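Local coordinates for protein tyrocidine synthetase 3 (PDB 2JGP) that probably forms peptide bonds in tyrocidine biosynthesis, its condensation domain joining aminoacyl or peptidyl groups carried as thioesters on peptidyl carrier domains, at residues A[86-91]-A[254-259]; A[95-100]-A[163-168]. All coordinates share one frame; numbering follows the deposited sequence.

Interaction 1: residues A[86-91]-A[254-259]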
ATOM      1  N   PHE A  86     -18.421  -9.169   0.491  1.00 49.51           N
ATOM      2  CA  PHE A  86     -17.259  -8.334   0.846  1.00 46.98           C
ATOM      3  C   PHE A  86     -17.423  -7.590   2.172  1.00 45.97           C
ATOM      4  O   PHE A  86     -16.497  -6.922   2.628  1.00 45.47           O
ATOM      5  CB  PHE A  86     -16.987  -7.298  -0.256  1.00 45.75           C
ATOM      6  CG  PHE A  86     -16.424  -7.883  -1.504  1.00 42.70           C
ATOM      7  CD1 PHE A  86     -17.259  -8.393  -2.490  1.00 38.98           C
ATOM      8  CD2 PHE A  86     -15.054  -7.926  -1.704  1.00 40.24           C
ATOM      9  CE1 PHE A  86     -16.737  -8.930  -3.643  1.00 38.76           C
ATOM     10  CE2 PHE A  86     -14.525  -8.469  -2.865  1.00 39.37           C
ATOM     11  CZ  PHE A  86     -15.366  -8.971  -3.832  1.00 39.45           C
ATOM     12  N   SER A  87     -18.596  -7.698   2.782  1.00 44.92           N
ATOM     13  CA  SER A  87     -18.901  -6.967   4.005  1.00 44.82           C
ATOM     14  C   SER A  87     -18.139  -7.531   5.204  1.00 44.43           C
ATOM     15  O   SER A  87     -18.140  -8.740   5.432  1.00 43.43           O
ATOM     16  CB  SER A  87     -20.403  -7.022   4.278  1.00 45.09           C
ATOM     17  OG  SER A  87     -20.714  -6.487   5.548  1.00 46.61           O
ATOM     18  N   ILE A  88     -17.498  -6.644   5.957  1.00 44.13           N
ATOM     19  CA  ILE A  88     -16.764  -7.022   7.165  1.00 44.59           C
ATOM     20  C   ILE A  88     -17.520  -6.527   8.397  1.00 45.45           C
ATOM     21  O   ILE A  88     -17.645  -5.318   8.610  1.00 45.56           O
ATOM     22  CB  ILE A  88     -15.340  -6.435   7.162  1.00 44.13           C
ATOM     23  CG1 ILE A  88     -14.567  -6.911   5.933  1.00 43.56           C
ATOM     24  CG2 ILE A  88     -14.590  -6.840   8.420  1.00 43.68           C
ATOM     25  CD1 ILE A  88     -13.238  -6.217   5.755  1.00 42.34           C
ATOM     26  N   GLU A  89     -18.026  -7.467   9.194  1.00 46.39           N
ATOM     27  CA  GLU A  89     -18.809  -7.156  10.390  1.00 47.33           C
ATOM     28  C   GLU A  89     -18.133  -7.741  11.640  1.00 47.37           C
ATOM     29  O   GLU A  89     -17.300  -8.646  11.524  1.00 46.68           O
ATOM     30  CB  GLU A  89     -20.219  -7.738  10.249  1.00 47.97           C
ATOM     31  CG  GLU A  89     -20.951  -7.314   8.978  1.00 50.31           C
ATOM     32  CD  GLU A  89     -21.381  -5.864   9.012  1.00 53.48           C
ATOM     33  OE1 GLU A  89     -20.692  -5.014   8.401  1.00 56.95           O
ATOM     34  OE2 GLU A  89     -22.410  -5.569   9.659  1.00 56.10           O
ATOM     35  N   PRO A  90     -18.487  -7.229  12.838  1.00 47.68           N
ATOM     36  CA  PRO A  90     -17.954  -7.803  14.079  1.00 48.03           C
ATOM     37  C   PRO A  90     -18.217  -9.304  14.177  1.00 48.34           C
ATOM     38  O   PRO A  90     -19.320  -9.757  13.879  1.00 48.25           O
ATOM     39  CB  PRO A  90     -18.718  -7.050  15.176  1.00 48.08           C
ATOM     40  CG  PRO A  90     -19.116  -5.773  14.551  1.00 47.99           C
ATOM     41  CD  PRO A  90     -19.388  -6.094  13.110  1.00 47.85           C
ATOM     42  N   VAL A  91     -17.204 -10.063  14.580  1.00 48.70           N
ATOM     43  CA  VAL A  91     -17.300 -11.524  14.596  1.00 49.18           C
ATOM     44  C   VAL A  91     -17.647 -12.054  15.985  1.00 49.73           C
ATOM     45  O   VAL A  91     -17.422 -11.382  16.987  1.00 49.51           O
ATOM     46  CB  VAL A  91     -15.993 -12.175  14.102  1.00 49.07           C
ATOM     47  CG1 VAL A  91     -15.675 -11.696  12.688  1.00 49.00           C
ATOM     48  CG2 VAL A  91     -14.841 -11.872  15.047  1.00 48.56           C
ATOM     49  N   LYS A 254      -9.126  -8.698  13.783  1.00 60.72           N
ATOM     50  CA  LYS A 254      -9.614 -10.085  13.767  1.00 60.79           C
ATOM     51  C   LYS A 254     -10.899 -10.226  12.941  1.00 60.40           C
ATOM     52  O   LYS A 254     -11.143 -11.279  12.356  1.00 60.04           O
ATOM     53  CB  LYS A 254      -9.814 -10.630  15.185  1.00 61.19           C
ATOM     54  CG  LYS A 254     -10.941 -10.008  15.995  1.00 62.13           C
ATOM     55  CD  LYS A 254     -10.900 -10.567  17.413  1.00 63.68           C
ATOM     56  CE  LYS A 254     -12.147 -10.225  18.201  1.00 64.95           C
ATOM     57  NZ  LYS A 254     -12.270  -8.770  18.460  1.00 65.64           N
ATOM     58  N   ASP A 255     -11.696  -9.158  12.888  1.00 60.32           N
ATOM     59  CA  ASP A 255     -12.905  -9.129  12.059  1.00 60.59           C
ATOM     60  C   ASP A 255     -12.523  -9.228  10.582  1.00 60.48           C
ATOM     61  O   ASP A 255     -13.135  -9.983   9.815  1.00 60.66           O
ATOM     62  CB  ASP A 255     -13.712  -7.844  12.297  1.00 60.39           C
ATOM     63  CG  ASP A 255     -14.179  -7.689  13.737  1.00 61.73           C
ATOM     64  OD1 ASP A 255     -14.555  -8.703  14.372  1.00 61.09           O
ATOM     65  OD2 ASP A 255     -14.207  -6.533  14.227  1.00 60.88           O
ATOM     66  N   PHE A 256     -11.511  -8.457  10.189  1.00 60.52           N
ATOM     67  CA  PHE A 256     -10.969  -8.524   8.836  1.00 60.47           C
ATOM     68  C   PHE A 256     -10.407  -9.912   8.539  1.00 60.18           C
ATOM     69  O   PHE A 256     -10.677 -10.468   7.478  1.00 60.08           O
ATOM     70  CB  PHE A 256      -9.881  -7.450   8.620  1.00 60.56           C
ATOM     71  CG  PHE A 256      -9.002  -7.702   7.424  1.00 61.23           C
ATOM     72  CD1 PHE A 256      -9.475  -7.476   6.133  1.00 62.20           C
ATOM     73  CD2 PHE A 256      -7.700  -8.153   7.582  1.00 61.23           C
ATOM     74  CE1 PHE A 256      -8.674  -7.710   5.037  1.00 62.78           C
ATOM     75  CE2 PHE A 256      -6.895  -8.387   6.495  1.00 62.02           C
ATOM     76  CZ  PHE A 256      -7.373  -8.169   5.218  1.00 62.78           C
ATOM     77  N   ALA A 257      -9.621 -10.465   9.467  1.00 59.88           N
ATOM     78  CA  ALA A 257      -9.012 -11.793   9.281  1.00 59.66           C
ATOM     79  C   ALA A 257     -10.041 -12.922   9.136  1.00 59.23           C
ATOM     80  O   ALA A 257      -9.902 -13.805   8.276  1.00 58.75           O
ATOM     81  CB  ALA A 257      -8.034 -12.100  10.424  1.00 59.59           C
ATOM     82  N   VAL A 258     -11.077 -12.891   9.967  1.00 59.24           N
ATOM     83  CA  VAL A 258     -12.159 -13.866   9.860  1.00 59.29           C
ATOM     84  C   VAL A 258     -12.866 -13.716   8.515  1.00 59.22           C
ATOM     85  O   VAL A 258     -13.144 -14.710   7.846  1.00 58.95           O
ATOM     86  CB  VAL A 258     -13.173 -13.741  11.015  1.00 59.09           C
ATOM     87  CG1 VAL A 258     -14.377 -14.642  10.763  1.00 59.23           C
ATOM     88  CG2 VAL A 258     -12.508 -14.111  12.341  1.00 59.15           C
ATOM     89  N   TRP A 259     -13.146 -12.475   8.116  1.00 59.78           N
ATOM     90  CA  TRP A 259     -13.753 -12.221   6.807  1.00 60.10           C
ATOM     91  C   TRP A 259     -12.889 -12.778   5.678  1.00 60.00           C
ATOM     92  O   TRP A 259     -13.393 -13.446   4.781  1.00 59.81           O
ATOM     93  CB  TRP A 259     -14.016 -10.722   6.558  1.00 60.51           C
ATOM     94  CG  TRP A 259     -14.308 -10.472   5.111  1.00 60.13           C
ATOM     95  CD1 TRP A 259     -15.500 -10.647   4.475  1.00 60.42           C
ATOM     96  CD2 TRP A 259     -13.367 -10.088   4.099  1.00 61.35           C
ATOM     97  NE1 TRP A 259     -15.369 -10.373   3.137  1.00 60.42           N
ATOM     98  CE2 TRP A 259     -14.071 -10.027   2.876  1.00 61.33           C
ATOM     99  CE3 TRP A 259     -11.999  -9.779   4.109  1.00 61.85           C
ATOM    100  CZ2 TRP A 259     -13.455  -9.669   1.676  1.00 61.79           C
ATOM    101  CZ3 TRP A 259     -11.386  -9.423   2.913  1.00 61.00           C
ATOM    102  CH2 TRP A 259     -12.113  -9.369   1.717  1.00 61.25           C
TER
HETATM  103  O   HOH W   1     -16.000 -10.076   9.584  1.00 48.61           O

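Interaction 2: residues A[95-100]-A[163-168]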
ATOM      1  N   ALA A  95     -12.004 -18.661  20.883  1.00 54.73           N
ATOM      2  CA  ALA A  95     -10.763 -18.874  21.637  1.00 55.24           C
ATOM      3  C   ALA A  95      -9.557 -18.333  20.876  1.00 55.83           C
ATOM      4  O   ALA A  95      -8.662 -17.720  21.463  1.00 56.30           O
ATOM      5  CB  ALA A  95     -10.577 -20.368  21.943  1.00 55.23           C
ATOM      6  N   TYR A  96      -9.546 -18.567  19.567  1.00 56.16           N
ATOM      7  CA  TYR A  96      -8.507 -18.072  18.675  1.00 56.79           C
ATOM      8  C   TYR A  96      -9.164 -17.590  17.399  1.00 56.98           C
ATOM      9  O   TYR A  96     -10.309 -17.944  17.112  1.00 56.73           O
ATOM     10  CB  TYR A  96      -7.521 -19.181  18.307  1.00 57.33           C
ATOM     11  CG  TYR A  96      -6.857 -19.867  19.469  1.00 57.73           C
ATOM     12  CD1 TYR A  96      -7.382 -21.043  19.993  1.00 57.69           C
ATOM     13  CD2 TYR A  96      -5.684 -19.365  20.025  1.00 57.78           C
ATOM     14  CE1 TYR A  96      -6.773 -21.692  21.051  1.00 58.60           C
ATOM     15  CE2 TYR A  96      -5.064 -20.008  21.087  1.00 58.35           C
ATOM     16  CZ  TYR A  96      -5.617 -21.172  21.593  1.00 57.95           C
ATOM     17  OH  TYR A  96      -5.022 -21.817  22.639  1.00 59.05           O
ATOM     18  N   TYR A  97      -8.428 -16.803  16.624  1.00 57.14           N
ATOM     19  CA  TYR A  97      -8.927 -16.291  15.352  1.00 57.43           C
ATOM     20  C   TYR A  97      -7.924 -16.601  14.249  1.00 57.58           C
ATOM     21  O   TYR A  97      -6.718 -16.643  14.505  1.00 56.46           O
ATOM     22  CB  TYR A  97      -9.186 -14.792  15.456  1.00 57.42           C
ATOM     23  CG  TYR A  97     -10.147 -14.444  16.565  1.00 57.84           C
ATOM     24  CD1 TYR A  97      -9.690 -14.181  17.852  1.00 57.20           C
ATOM     25  CD2 TYR A  97     -11.517 -14.401  16.332  1.00 57.72           C
ATOM     26  CE1 TYR A  97     -10.575 -13.873  18.879  1.00 56.71           C
ATOM     27  CE2 TYR A  97     -12.410 -14.091  17.348  1.00 57.80           C
ATOM     28  CZ  TYR A  97     -11.934 -13.833  18.617  1.00 57.97           C
ATOM     29  OH  TYR A  97     -12.823 -13.526  19.617  1.00 58.29           O
ATOM     30  N   PRO A  98      -8.415 -16.816  13.014  1.00 57.91           N
ATOM     31  CA  PRO A  98      -7.449 -17.071  11.956  1.00 58.21           C
ATOM     32  C   PRO A  98      -6.520 -15.878  11.764  1.00 58.65           C
ATOM     33  O   PRO A  98      -6.913 -14.735  12.016  1.00 58.45           O
ATOM     34  CB  PRO A  98      -8.326 -17.283  10.710  1.00 58.36           C
ATOM     35  CG  PRO A  98      -9.624 -16.607  11.029  1.00 58.11           C
ATOM     36  CD  PRO A  98      -9.800 -16.782  12.507  1.00 58.25           C
ATOM     37  N   VAL A  99      -5.292 -16.144  11.337  1.00 58.64           N
ATOM     38  CA  VAL A  99      -4.427 -15.077  10.854  1.00 59.29           C
ATOM     39  C   VAL A  99      -4.837 -14.681   9.441  1.00 60.26           C
ATOM     40  O   VAL A  99      -5.449 -15.468   8.723  1.00 60.39           O
ATOM     41  CB  VAL A  99      -2.942 -15.484  10.867  1.00 59.25           C
ATOM     42  CG1 VAL A  99      -2.484 -15.738  12.289  1.00 58.66           C
ATOM     43  CG2 VAL A  99      -2.704 -16.709   9.989  1.00 58.94           C
ATOM     44  N   SER A 100      -4.529 -13.443   9.063  1.00 61.13           N
ATOM     45  CA  SER A 100      -4.639 -13.031   7.672  1.00 61.38           C
ATOM     46  C   SER A 100      -3.557 -13.734   6.848  1.00 61.53           C
ATOM     47  O   SER A 100      -2.590 -14.283   7.398  1.00 61.23           O
ATOM     48  CB  SER A 100      -4.490 -11.524   7.554  1.00 61.51           C
ATOM     49  OG  SER A 100      -3.200 -11.117   7.961  1.00 62.70           O
ATOM     50  N   GLN A 163      -4.271 -16.105  15.698  1.00 59.04           N
ATOM     51  CA  GLN A 163      -4.200 -14.937  16.557  1.00 59.35           C
ATOM     52  C   GLN A 163      -4.807 -15.253  17.909  1.00 59.45           C
ATOM     53  O   GLN A 163      -5.922 -15.772  17.993  1.00 59.36           O
ATOM     54  CB  GLN A 163      -4.961 -13.771  15.939  1.00 59.37           C
ATOM     55  CG  GLN A 163      -4.469 -13.367  14.581  1.00 59.96           C
ATOM     56  CD  GLN A 163      -5.143 -12.115  14.089  1.00 61.01           C
ATOM     57  OE1 GLN A 163      -4.799 -11.009  14.513  1.00 61.31           O
ATOM     58  NE2 GLN A 163      -6.130 -12.277  13.203  1.00 60.63           N
ATOM     59  N   ASN A 164      -4.056 -14.943  18.958  1.00 59.89           N
ATOM     60  CA  ASN A 164      -4.500 -15.103  20.330  1.00 60.18           C
ATOM     61  C   ASN A 164      -4.633 -13.703  20.917  1.00 60.60           C
ATOM     62  O   ASN A 164      -3.640 -13.015  21.128  1.00 60.42           O
ATOM     63  CB  ASN A 164      -3.490 -15.959  21.100  1.00 60.43           C
ATOM     64  CG  ASN A 164      -3.985 -16.384  22.471  1.00 61.21           C
ATOM     65  OD1 ASN A 164      -5.049 -15.969  22.923  1.00 62.09           O
ATOM     66  ND2 ASN A 164      -3.197 -17.221  23.147  1.00 63.08           N
ATOM     67  N   ILE A 165      -5.872 -13.271  21.136  1.00 60.83           N
ATOM     68  CA  ILE A 165      -6.150 -11.905  21.578  1.00 61.40           C
ATOM     69  C   ILE A 165      -6.244 -11.899  23.093  1.00 61.56           C
ATOM     70  O   ILE A 165      -7.053 -12.634  23.667  1.00 61.82           O
ATOM     71  CB  ILE A 165      -7.482 -11.373  20.996  1.00 61.50           C
ATOM     72  CG1 ILE A 165      -7.561 -11.628  19.488  1.00 62.84           C
ATOM     73  CG2 ILE A 165      -7.643  -9.888  21.291  1.00 61.60           C
ATOM     74  CD1 ILE A 165      -6.486 -10.986  18.701  1.00 63.86           C
ATOM     75  N   HIS A 166      -5.425 -11.067  23.737  1.00 61.56           N
ATOM     76  CA  HIS A 166      -5.382 -11.020  25.192  1.00 61.78           C
ATOM     77  C   HIS A 166      -6.147  -9.832  25.760  1.00 62.39           C
ATOM     78  O   HIS A 166      -5.984  -8.695  25.326  1.00 61.90           O
ATOM     79  CB  HIS A 166      -3.937 -11.013  25.689  1.00 61.54           C
ATOM     80  CG  HIS A 166      -3.157 -12.217  25.266  1.00 61.14           C
ATOM     81  ND1 HIS A 166      -3.157 -13.395  25.983  1.00 60.33           N
ATOM     82  CD2 HIS A 166      -2.364 -12.430  24.191  1.00 60.65           C
ATOM     83  CE1 HIS A 166      -2.389 -14.278  25.371  1.00 61.33           C
ATOM     84  NE2 HIS A 166      -1.894 -13.718  24.280  1.00 60.43           N
ATOM     85  N   GLU A 167      -7.035 -10.158  26.690  1.00 63.24           N
ATOM     86  CA  GLU A 167      -7.714  -9.225  27.588  1.00 63.96           C
ATOM     87  C   GLU A 167      -6.850  -8.025  28.017  1.00 63.78           C
ATOM     88  O   GLU A 167      -7.163  -6.873  27.694  1.00 63.77           O
ATOM     89  CB  GLU A 167      -8.194  -9.983  28.851  1.00 64.46           C
ATOM     90  CG  GLU A 167      -8.162 -11.550  28.795  1.00 66.47           C
ATOM     91  CD  GLU A 167      -6.745 -12.165  28.738  1.00 68.38           C
ATOM     92  OE1 GLU A 167      -5.833 -11.691  29.452  1.00 69.22           O
ATOM     93  OE2 GLU A 167      -6.552 -13.137  27.974  1.00 69.94           O
ATOM     94  N   ASP A 168      -5.784  -8.320  28.759  1.00 63.48           N
ATOM     95  CA  ASP A 168      -4.831  -7.329  29.266  1.00 63.39           C
ATOM     96  C   ASP A 168      -3.433  -7.887  29.043  1.00 62.70           C
ATOM     97  O   ASP A 168      -3.258  -9.102  29.010  1.00 62.56           O
ATOM     98  CB  ASP A 168      -5.022  -7.098  30.767  1.00 63.69           C
ATOM     99  CG  ASP A 168      -6.352  -6.450  31.104  1.00 65.05           C
ATOM    100  OD1 ASP A 168      -6.585  -5.292  30.693  1.00 67.61           O
ATOM    101  OD2 ASP A 168      -7.163  -7.098  31.799  1.00 67.19           O
TER
HETATM  102  O   HOH W   2      -8.091 -14.971  21.436  1.00 46.18           O

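Interaction 1: residues A[86-91]-A[254-259]
Ile88 is one of two bumps of the linker 86-91, set into the hollow on residues 254-259 between Trp259, Phe256 and the backbone of Asp255. Its CG1 lies over one face of the indole, 4.0 Å from the centroid of the five-membered ring, a CH-pi contact. CD1 goes on to the edge of the Phe256 ring, while CG2, anti to the backbone N, drops onto Asp255 O at 3.7 Å. A branched aliphatic suits this place because its branches can spread over different walls, CG1 and CD1 toward the two aromatics and CG2 toward the helix backbone. Val91 forms the second bump: Val91 and Val258 reach toward each other tip to tip, Val91 CG1 coming 3.6 Å from Val258 CB. Beside it, Val91 N donates to Asp255 OD1 (3.0 Å), meeting the carboxylate from 48° above its plane, while Asp255 OD2 takes the N-H of Gln252. Between the two bumps, a water donates to both Glu89 O (2.7 Å) and Asp255 O (2.9 Å). Trp259 NE1 bonds to Val85 O, which helps fix the indole against the linker. The linker after helix 70-79 thus lies along one side of helix 253-263, with Phe86 also packing on helix 267-279 and Val258 on strand 97-98.

Interaction 2: residues A[95-100]-A[163-168]
Tyr97 and Gln163 form an antiparallel, hydrogen-bonded beta pair that adds the short strand 97-98 to the edge of a small three-stranded sheet, with 160-165 as its middle strand. Tyr97 N donates to Gln163 O (3.0 Å), and Gln163 N returns a bond to Tyr97 O (2.8 Å). The tight part of the contact lies around these two residues. The Tyr97 ring crosses Ile165 at about a right angle, its CD1 3.7 Å from Ile165 CG1, so that ring carbons CD1 and CE1 rest against the isoleucine's CG1 branch while the tyrosine hydroxyl accepts from Gln94 N. Farther along the first segment, Val99 CG1 packs on Gln163 CG at 3.8 Å, and Ala257 of helix 253-263 closes over the glutamine. The looser side begins at Tyr96, whose ring only brushes Asn164: CE2 is 3.9 Å from Asn164 ND2, and ring and amide planes stand 65° apart. There the two chains part, and a water bridges them, donating to Ala95 O and accepting from Ile165 N. Glutamine suits position 163 because its methylenes pack while its amide adds a side-chain bond to the backbone of a weakly bonded strand. With the Gln163 chain extended beyond CG (chi2 -173°), Gln163 NE2 donates to Pro98 O at 2.8 Å, the acceptor lying 4° from the amide plane.

From the N terminus the chain leaves the carrier-domain helices, ending with 70-79, and runs through 86-91, the first half of interaction 1, whose partner comes only at helix 253-263. Before that long loop closes, the chain passes 95-100 and then 163-168, so the smaller loop of interaction 2 lies wholly within the larger one and the two do not cross. They meet at helix 253-263, where Val258 CG2 lies 3.8 Å from Pro98 CD and Lys254 CD 3.6 Å from Tyr97 CZ. The helix has the interdomain linker along one flank and the three-stranded sheet against another, so that it joins the linker after the carrier domain to this small sheet of the condensation domain.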